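Local coordinates for lipoprotein (Mycoplasma mycoides subsp. capri, PDB 7ADK) that probably cleaves proteins as a membrane-anchored peptidase of the mycoplasma DUF31 family, in the trypsin-like PA clan, at residues 430-444 against 828-840. Numbering follows the deposited sequence.
Sequences DYLDENAGKNPTKFY and MNKMYSGKKSALF
The carboxylate of Asp430 faces the chain at Ser837-Leu839 and takes bonds on both oxygens. Ser837 OG donates to Asp430 OD2 at 2.7 Å, on the syn side but tilted from the carboxylate plane, while Leu839 N reaches Asp430 OD1 from above that plane (3.0 Å). A chi1 of -166°, with CG anti to the backbone N, carries this buried group toward the backbone and hydroxyl of 837-839; Tyr824, on helix 824-831, gives OD2 a second hydroxyl partner. Beside it Ala838 N bonds Tyr431 O at 3.0 Å, and Asp433 N bonds Lys836 O. Ala838 CB sits 3.6 Å from the centroid of the Tyr431 ring, almost on its normal, in a CH-pi contact; Pro440 CG covers the opposite face, so the phenol is clamped between hairpin and C-terminal segment. Toward the helix end, Leu432 divides its branches: CD1 touches Met828 CE and Lys836 O, whereas CD2 lies over a face of the Tyr832 ring, 4.0 Å from its centroid. Met828, extended beyond CG, lays SD over one face of Tyr444, 4.3 Å from that centroid, as a Met-aromatic contact. The hydroxyls of Tyr444 and Tyr832 converge on Glu544 OE2, which ties both rings to strand 541-546. The short, weakly bonded strand 836-837 thus pairs antiparallel with the end of strand 421-433, alongside its hairpin with 442-447, Leu432 facing Ser837 as a non-hydrogen-bonded pair: a C-terminal addition to a probable trypsin-like beta-barrel.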
ATOM      1  N   ASP B 430      24.874   5.320 -20.464  1.00 64.27           N
ATOM      2  CA  ASP B 430      25.596   5.814 -21.634  1.00 64.27           C
ATOM      3  C   ASP B 430      24.710   5.867 -22.889  1.00 64.27           C
ATOM      4  O   ASP B 430      23.640   5.260 -22.945  1.00 64.27           O
ATOM      5  CB  ASP B 430      26.845   4.938 -21.824  1.00 64.27           C
ATOM      6  CG  ASP B 430      27.894   5.497 -22.772  1.00 64.27           C
ATOM      7  OD1 ASP B 430      27.892   6.708 -23.025  1.00 64.27           O
ATOM      8  OD2 ASP B 430      28.734   4.718 -23.272  1.00 64.27           O
ATOM      9  N   TYR B 431      25.169   6.583 -23.912  1.00 68.15           N
ATOM     10  CA  TYR B 431      24.640   6.523 -25.271  1.00 68.15           C
ATOM     11  C   TYR B 431      25.746   6.684 -26.318  1.00 68.15           C
ATOM     12  O   TYR B 431      26.677   7.462 -26.146  1.00 68.15           O
ATOM     13  CB  TYR B 431      23.510   7.535 -25.480  1.00 68.15           C
ATOM     14  CG  TYR B 431      23.807   8.995 -25.199  1.00 68.15           C
ATOM     15  CD1 TYR B 431      24.475   9.794 -26.142  1.00 68.15           C
ATOM     16  CD2 TYR B 431      23.334   9.570 -24.009  1.00 68.15           C
ATOM     17  CE1 TYR B 431      24.646  11.167 -25.904  1.00 68.15           C
ATOM     18  CE2 TYR B 431      23.511  10.936 -23.758  1.00 68.15           C
ATOM     19  CZ  TYR B 431      24.159  11.738 -24.712  1.00 68.15           C
ATOM     20  OH  TYR B 431      24.340  13.051 -24.453  1.00 68.15           O
ATOM     21  N   LEU B 432      25.614   5.968 -27.430  1.00 74.89           N
ATOM     22  CA  LEU B 432      26.509   6.076 -28.575  1.00 74.89           C
ATOM     23  C   LEU B 432      26.290   7.438 -29.231  1.00 74.89           C
ATOM     24  O   LEU B 432      25.148   7.838 -29.429  1.00 74.89           O
ATOM     25  CB  LEU B 432      26.213   4.899 -29.512  1.00 74.89           C
ATOM     26  CG  LEU B 432      27.038   4.828 -30.796  1.00 74.89           C
ATOM     27  CD1 LEU B 432      28.512   4.569 -30.538  1.00 74.89           C
ATOM     28  CD2 LEU B 432      26.513   3.695 -31.653  1.00 74.89           C
ATOM     29  N   ASP B 433      27.350   8.176 -29.535  1.00 88.06           N
ATOM     30  CA  ASP B 433      27.252   9.574 -29.955  1.00 88.06           C
ATOM     31  C   ASP B 433      27.701   9.774 -31.413  1.00 88.06           C
ATOM     32  O   ASP B 433      28.883   9.971 -31.693  1.00 88.06           O
ATOM     33  CB  ASP B 433      27.989  10.445 -28.927  1.00 88.06           C
ATOM     34  CG  ASP B 433      27.743  11.941 -29.126  1.00 88.06           C
ATOM     35  OD1 ASP B 433      27.129  12.324 -30.134  1.00 88.06           O
ATOM     36  OD2 ASP B 433      28.121  12.735 -28.243  1.00 88.06           O
ATOM     37  N   GLU B 434      26.760   9.697 -32.359  1.00 95.97           N
ATOM     38  CA  GLU B 434      27.027   9.875 -33.797  1.00 95.97           C
ATOM     39  C   GLU B 434      26.958  11.352 -34.241  1.00 95.97           C
ATOM     40  O   GLU B 434      27.632  11.754 -35.178  1.00 95.97           O
ATOM     41  CB  GLU B 434      25.977   9.114 -34.627  1.00 95.97           C
ATOM     42  CG  GLU B 434      25.792   7.628 -34.281  1.00 95.97           C
ATOM     43  CD  GLU B 434      24.588   7.387 -33.358  1.00 95.97           C
ATOM     44  OE1 GLU B 434      24.180   8.307 -32.615  1.00 95.97           O
ATOM     45  OE2 GLU B 434      24.014   6.282 -33.407  1.00 95.97           O
ATOM     46  N   ASN B 435      26.120  12.158 -33.599  1.00 98.31           N
ATOM     47  CA  ASN B 435      25.591  13.441 -34.077  1.00 98.31           C
ATOM     48  C   ASN B 435      25.989  14.635 -33.188  1.00 98.31           C
ATOM     49  O   ASN B 435      25.154  15.472 -32.859  1.00 98.31           O
ATOM     50  CB  ASN B 435      24.061  13.338 -34.246  1.00 98.31           C
ATOM     51  CG  ASN B 435      23.559  12.337 -35.260  1.00 98.31           C
ATOM     52  OD1 ASN B 435      24.277  11.838 -36.109  1.00 98.31           O
ATOM     53  ND2 ASN B 435      22.288  12.026 -35.213  1.00 98.31           N
ATOM     54  N   ALA B 436      27.247  14.712 -32.759  1.00 97.99           N
ATOM     55  CA  ALA B 436      27.776  15.794 -31.916  1.00 97.99           C
ATOM     56  C   ALA B 436      26.954  16.048 -30.628  1.00 97.99           C
ATOM     57  O   ALA B 436      26.778  17.182 -30.189  1.00 97.99           O
ATOM     58  CB  ALA B 436      28.007  17.044 -32.778  1.00 97.99           C
ATOM     59  N   GLY B 437      26.393  14.992 -30.047  1.00 94.26           N
ATOM     60  CA  GLY B 437      25.532  14.994 -28.867  1.00 94.26           C
ATOM     61  C   GLY B 437      24.107  15.521 -29.064  1.00 94.26           C
ATOM     62  O   GLY B 437      23.367  15.577 -28.087  1.00 94.26           O
ATOM     63  N   LYS B 438      23.701  15.926 -30.276  1.00 92.85           N
ATOM     64  CA  LYS B 438      22.459  16.686 -30.526  1.00 92.85           C
ATOM     65  C   LYS B 438      21.170  15.899 -30.252  1.00 92.85           C
ATOM     66  O   LYS B 438      20.261  16.430 -29.623  1.00 92.85           O
ATOM     67  CB  LYS B 438      22.467  17.238 -31.957  1.00 92.85           C
ATOM     68  CG  LYS B 438      23.527  18.320 -32.177  1.00 92.85           C
ATOM     69  CD  LYS B 438      23.538  18.895 -33.590  1.00 92.85           C
ATOM     70  CE  LYS B 438      24.002  17.904 -34.639  1.00 92.85           C
ATOM     71  NZ  LYS B 438      24.066  18.481 -35.966  1.00 92.85           N
ATOM     72  N   ASN B 439      21.060  14.670 -30.748  1.00 87.32           N
ATOM     73  CA  ASN B 439      19.829  13.866 -30.720  1.00 87.32           C
ATOM     74  C   ASN B 439      20.134  12.349 -30.772  1.00 87.32           C
ATOM     75  O   ASN B 439      20.052  11.752 -31.846  1.00 87.32           O
ATOM     76  CB  ASN B 439      18.849  14.347 -31.830  1.00 87.32           C
ATOM     77  CG  ASN B 439      19.385  14.417 -33.261  1.00 87.32           C
ATOM     78  OD1 ASN B 439      20.572  14.479 -33.533  1.00 87.32           O
ATOM     79  ND2 ASN B 439      18.523  14.427 -34.238  1.00 87.32           N
ATOM     80  N   PRO B 440      20.513  11.709 -29.645  1.00 73.75           N
ATOM     81  CA  PRO B 440      20.893  10.294 -29.596  1.00 73.75           C
ATOM     82  C   PRO B 440      19.693   9.342 -29.604  1.00 73.75           C
ATOM     83  O   PRO B 440      18.620   9.675 -29.119  1.00 73.75           O
ATOM     84  CB  PRO B 440      21.704  10.149 -28.311  1.00 73.75           C
ATOM     85  CG  PRO B 440      21.040  11.154 -27.386  1.00 73.75           C
ATOM     86  CD  PRO B 440      20.674  12.293 -28.325  1.00 73.75           C
ATOM     87  N   THR B 441      19.884   8.128 -30.115  1.00 68.41           N
ATOM     88  CA  THR B 441      18.834   7.092 -30.229  1.00 68.41           C
ATOM     89  C   THR B 441      19.198   5.720 -29.649  1.00 68.41           C
ATOM     90  O   THR B 441      18.309   4.905 -29.409  1.00 68.41           O
ATOM     91  CB  THR B 441      18.434   6.886 -31.697  1.00 68.41           C
ATOM     92  OG1 THR B 441      19.541   6.426 -32.434  1.00 68.41           O
ATOM     93  CG2 THR B 441      17.929   8.149 -32.364  1.00 68.41           C
ATOM     94  N   LYS B 442      20.481   5.454 -29.384  1.00 64.19           N
ATOM     95  CA  LYS B 442      21.006   4.146 -28.981  1.00 64.19           C
ATOM     96  C   LYS B 442      21.673   4.228 -27.612  1.00 64.19           C
ATOM     97  O   LYS B 442      22.702   4.876 -27.447  1.00 64.19           O
ATOM     98  CB  LYS B 442      21.941   3.662 -30.094  1.00 64.19           C
ATOM     99  CG  LYS B 442      22.256   2.169 -30.009  1.00 64.19           C
ATOM    100  CD  LYS B 442      22.868   1.704 -31.330  1.00 64.19           C
ATOM    101  CE  LYS B 442      22.931   0.185 -31.396  1.00 64.19           C
ATOM    102  NZ  LYS B 442      22.824  -0.317 -32.779  1.00 64.19           N
ATOM    103  N   PHE B 443      21.044   3.595 -26.628  1.00 62.54           N
ATOM    104  CA  PHE B 443      21.295   3.784 -25.196  1.00 62.54           C
ATOM    105  C   PHE B 443      21.743   2.494 -24.519  1.00 62.54           C
ATOM    106  O   PHE B 443      21.331   1.410 -24.915  1.00 62.54           O
ATOM    107  CB  PHE B 443      20.035   4.312 -24.510  1.00 62.54           C
ATOM    108  CG  PHE B 443      19.718   5.756 -24.814  1.00 62.54           C
ATOM    109  CD1 PHE B 443      19.070   6.109 -26.003  1.00 62.54           C
ATOM    110  CD2 PHE B 443      20.079   6.750 -23.901  1.00 62.54           C
ATOM    111  CE1 PHE B 443      18.747   7.443 -26.262  1.00 62.54           C
ATOM    112  CE2 PHE B 443      19.752   8.088 -24.152  1.00 62.54           C
ATOM    113  CZ  PHE B 443      19.076   8.429 -25.327  1.00 62.54           C
ATOM    114  N   TYR B 444      22.566   2.626 -23.478  1.00 61.56           N
ATOM    115  CA  TYR B 444      23.146   1.540 -22.701  1.00 61.56           C
ATOM    116  C   TYR B 444      22.751   1.670 -21.243  1.00 61.56           C
ATOM    117  O   TYR B 444      22.806   2.752 -20.652  1.00 61.56           O
ATOM    118  CB  TYR B 444      24.663   1.490 -22.868  1.00 61.56           C
ATOM    119  CG  TYR B 444      25.093   1.410 -24.306  1.00 61.56           C
ATOM    120  CD1 TYR B 444      25.154   2.578 -25.076  1.00 61.56           C
ATOM    121  CD2 TYR B 444      25.328   0.165 -24.904  1.00 61.56           C
ATOM    122  CE1 TYR B 444      25.351   2.497 -26.460  1.00 61.56           C
ATOM    123  CE2 TYR B 444      25.571   0.095 -26.283  1.00 61.56           C
ATOM    124  CZ  TYR B 444      25.531   1.249 -27.071  1.00 61.56           C
ATOM    125  OH  TYR B 444      25.597   1.146 -28.418  1.00 61.56           O
ATOM    126  N   MET B 828      32.984  -2.180 -25.973  1.00 76.43           N
ATOM    127  CA  MET B 828      32.393  -1.194 -26.865  1.00 76.43           C
ATOM    128  C   MET B 828      33.360  -0.726 -27.967  1.00 76.43           C
ATOM    129  O   MET B 828      32.937  -0.427 -29.078  1.00 76.43           O
ATOM    130  CB  MET B 828      31.788  -0.057 -26.034  1.00 76.43           C
ATOM    131  CG  MET B 828      30.737   0.657 -26.875  1.00 76.43           C
ATOM    132  SD  MET B 828      29.637   1.778 -25.994  1.00 76.43           S
ATOM    133  CE  MET B 828      28.705   2.431 -27.392  1.00 76.43           C
ATOM    134  N   ASN B 829      34.670  -0.772 -27.713  1.00 78.76           N
ATOM    135  CA  ASN B 829      35.737  -0.467 -28.660  1.00 78.76           C
ATOM    136  C   ASN B 829      35.728  -1.382 -29.889  1.00 78.76           C
ATOM    137  O   ASN B 829      35.939  -0.897 -30.994  1.00 78.76           O
ATOM    138  CB  ASN B 829      37.085  -0.570 -27.933  1.00 78.76           C
ATOM    139  CG  ASN B 829      38.251  -0.165 -28.811  1.00 78.76           C
ATOM    140  OD1 ASN B 829      38.251   0.871 -29.444  1.00 78.76           O
ATOM    141  ND2 ASN B 829      39.270  -0.962 -28.898  1.00 78.76           N
ATOM    142  N   LYS B 830      35.479  -2.688 -29.724  1.00 81.19           N
ATOM    143  CA  LYS B 830      35.393  -3.624 -30.855  1.00 81.19           C
ATOM    144  C   LYS B 830      34.088  -3.482 -31.642  1.00 81.19           C
ATOM    145  O   LYS B 830      34.101  -3.613 -32.861  1.00 81.19           O
ATOM    146  CB  LYS B 830      35.661  -5.072 -30.414  1.00 81.19           C
ATOM    147  CG  LYS B 830      34.667  -5.648 -29.402  1.00 81.19           C
ATOM    148  CD  LYS B 830      34.819  -7.156 -29.215  1.00 81.19           C
ATOM    149  CE  LYS B 830      33.701  -7.711 -28.345  1.00 81.19           C
ATOM    150  NZ  LYS B 830      33.823  -9.152 -28.112  1.00 81.19           N
ATOM    151  N   MET B 831      32.974  -3.176 -30.977  1.00 81.03           N
ATOM    152  CA  MET B 831      31.673  -2.991 -31.630  1.00 81.03           C
ATOM    153  C   MET B 831      31.588  -1.686 -32.435  1.00 81.03           C
ATOM    154  O   MET B 831      31.040  -1.683 -33.533  1.00 81.03           O
ATOM    155  CB  MET B 831      30.549  -3.057 -30.585  1.00 81.03           C
ATOM    156  CG  MET B 831      30.505  -4.427 -29.899  1.00 81.03           C
ATOM    157  SD  MET B 831      29.108  -4.698 -28.793  1.00 81.03           S
ATOM    158  CE  MET B 831      27.748  -4.723 -29.985  1.00 81.03           C
ATOM    159  N   TYR B 832      32.144  -0.589 -31.916  1.00 81.86           N
ATOM    160  CA  TYR B 832      31.987   0.780 -32.437  1.00 81.86           C
ATOM    161  C   TYR B 832      33.335   1.516 -32.599  1.00 81.86           C
ATOM    162  O   TYR B 832      33.497   2.665 -32.187  1.00 81.86           O
ATOM    163  CB  TYR B 832      30.967   1.536 -31.570  1.00 81.86           C
ATOM    164  CG  TYR B 832      29.620   0.850 -31.457  1.00 81.86           C
ATOM    165  CD1 TYR B 832      28.781   0.760 -32.578  1.00 81.86           C
ATOM    166  CD2 TYR B 832      29.228   0.253 -30.248  1.00 81.86           C
ATOM    167  CE1 TYR B 832      27.558   0.078 -32.491  1.00 81.86           C
ATOM    168  CE2 TYR B 832      27.994  -0.407 -30.144  1.00 81.86           C
ATOM    169  CZ  TYR B 832      27.159  -0.504 -31.274  1.00 81.86           C
ATOM    170  OH  TYR B 832      25.980  -1.171 -31.220  1.00 81.86           O
ATOM    171  N   SER B 833      34.319   0.844 -33.204  1.00 85.36           N
ATOM    172  CA  SER B 833      35.693   1.317 -33.373  1.00 85.36           C
ATOM    173  C   SER B 833      35.751   2.690 -34.039  1.00 85.36           C
ATOM    174  O   SER B 833      35.249   2.883 -35.146  1.00 85.36           O
ATOM    175  CB  SER B 833      36.496   0.290 -34.175  1.00 85.36           C
ATOM    176  OG  SER B 833      35.841  -0.013 -35.393  1.00 85.36           O
ATOM    177  N   GLY B 834      36.368   3.655 -33.364  1.00 89.72           N
ATOM    178  CA  GLY B 834      36.515   5.038 -33.825  1.00 89.72           C
ATOM    179  C   GLY B 834      35.361   5.986 -33.489  1.00 89.72           C
ATOM    180  O   GLY B 834      35.546   7.201 -33.580  1.00 89.72           O
ATOM    181  N   LYS B 835      34.199   5.524 -33.005  1.00 87.19           N
ATOM    182  CA  LYS B 835      33.074   6.394 -32.586  1.00 87.19           C
ATOM    183  C   LYS B 835      33.191   6.919 -31.141  1.00 87.19           C
ATOM    184  O   LYS B 835      33.952   6.393 -30.342  1.00 87.19           O
ATOM    185  CB  LYS B 835      31.730   5.681 -32.848  1.00 87.19           C
ATOM    186  CG  LYS B 835      31.504   5.218 -34.297  1.00 87.19           C
ATOM    187  CD  LYS B 835      31.602   6.341 -35.329  1.00 87.19           C
ATOM    188  CE  LYS B 835      31.438   5.885 -36.768  1.00 87.19           C
ATOM    189  NZ  LYS B 835      30.152   5.437 -37.142  1.00 87.19           N
ATOM    190  N   LYS B 836      32.431   7.960 -30.801  1.00 82.86           N
ATOM    191  CA  LYS B 836      32.329   8.596 -29.470  1.00 82.86           C
ATOM    192  C   LYS B 836      31.140   8.063 -28.653  1.00 82.86           C
ATOM    193  O   LYS B 836      30.237   7.431 -29.193  1.00 82.86           O
ATOM    194  CB  LYS B 836      32.241  10.122 -29.632  1.00 82.86           C
ATOM    195  CG  LYS B 836      33.504  10.740 -30.249  1.00 82.86           C
ATOM    196  CD  LYS B 836      33.363  12.255 -30.448  1.00 82.86           C
ATOM    197  CE  LYS B 836      34.639  12.931 -30.975  1.00 82.86           C
ATOM    198  NZ  LYS B 836      34.941  12.563 -32.367  1.00 82.86           N
ATOM    199  N   SER B 837      31.117   8.330 -27.348  1.00 78.37           N
ATOM    200  CA  SER B 837      30.059   7.925 -26.407  1.00 78.37           C
ATOM    201  C   SER B 837      29.861   8.991 -25.330  1.00 78.37           C
ATOM    202  O   SER B 837      30.782   9.766 -25.092  1.00 78.37           O
ATOM    203  CB  SER B 837      30.442   6.612 -25.727  1.00 78.37           C
ATOM    204  OG  SER B 837      29.366   5.722 -25.706  1.00 78.37           O
ATOM    205  N   ALA B 838      28.740   9.036 -24.616  1.00 73.61           N
ATOM    206  CA  ALA B 838      28.543  10.009 -23.541  1.00 73.61           C
ATOM    207  C   ALA B 838      29.533   9.845 -22.360  1.00 73.61           C
ATOM    208  O   ALA B 838      29.982  10.846 -21.804  1.00 73.61           O
ATOM    209  CB  ALA B 838      27.092   9.947 -23.079  1.00 73.61           C
ATOM    210  N   LEU B 839      29.917   8.617 -21.997  1.00 72.10           N
ATOM    211  CA  LEU B 839      31.020   8.338 -21.061  1.00 72.10           C
ATOM    212  C   LEU B 839      32.425   8.460 -21.677  1.00 72.10           C
ATOM    213  O   LEU B 839      33.394   8.666 -20.956  1.00 72.10           O
ATOM    214  CB  LEU B 839      30.869   6.923 -20.476  1.00 72.10           C
ATOM    215  CG  LEU B 839      29.738   6.728 -19.467  1.00 72.10           C
ATOM    216  CD1 LEU B 839      29.709   5.277 -19.025  1.00 72.10           C
ATOM    217  CD2 LEU B 839      29.914   7.575 -18.226  1.00 72.10           C
ATOM    218  N   PHE B 840      32.551   8.318 -22.991  1.00 76.95           N
ATOM    219  CA  PHE B 840      33.808   8.163 -23.720  1.00 76.95           C
ATOM    220  C   PHE B 840      33.890   9.183 -24.861  1.00 76.95           C
ATOM    221  O   PHE B 840      33.898   8.839 -26.038  1.00 76.95           O
ATOM    222  CB  PHE B 840      33.973   6.696 -24.158  1.00 76.95           C
ATOM    223  CG  PHE B 840      34.028   5.706 -23.006  1.00 76.95           C
ATOM    224  CD1 PHE B 840      35.213   5.563 -22.270  1.00 76.95           C
ATOM    225  CD2 PHE B 840      32.901   4.951 -22.637  1.00 76.95           C
ATOM    226  CE1 PHE B 840      35.262   4.701 -21.164  1.00 76.95           C
ATOM    227  CE2 PHE B 840      32.957   4.085 -21.535  1.00 76.95           C
ATOM    228  CZ  PHE B 840      34.133   3.962 -20.792  1.00 76.95           C
TER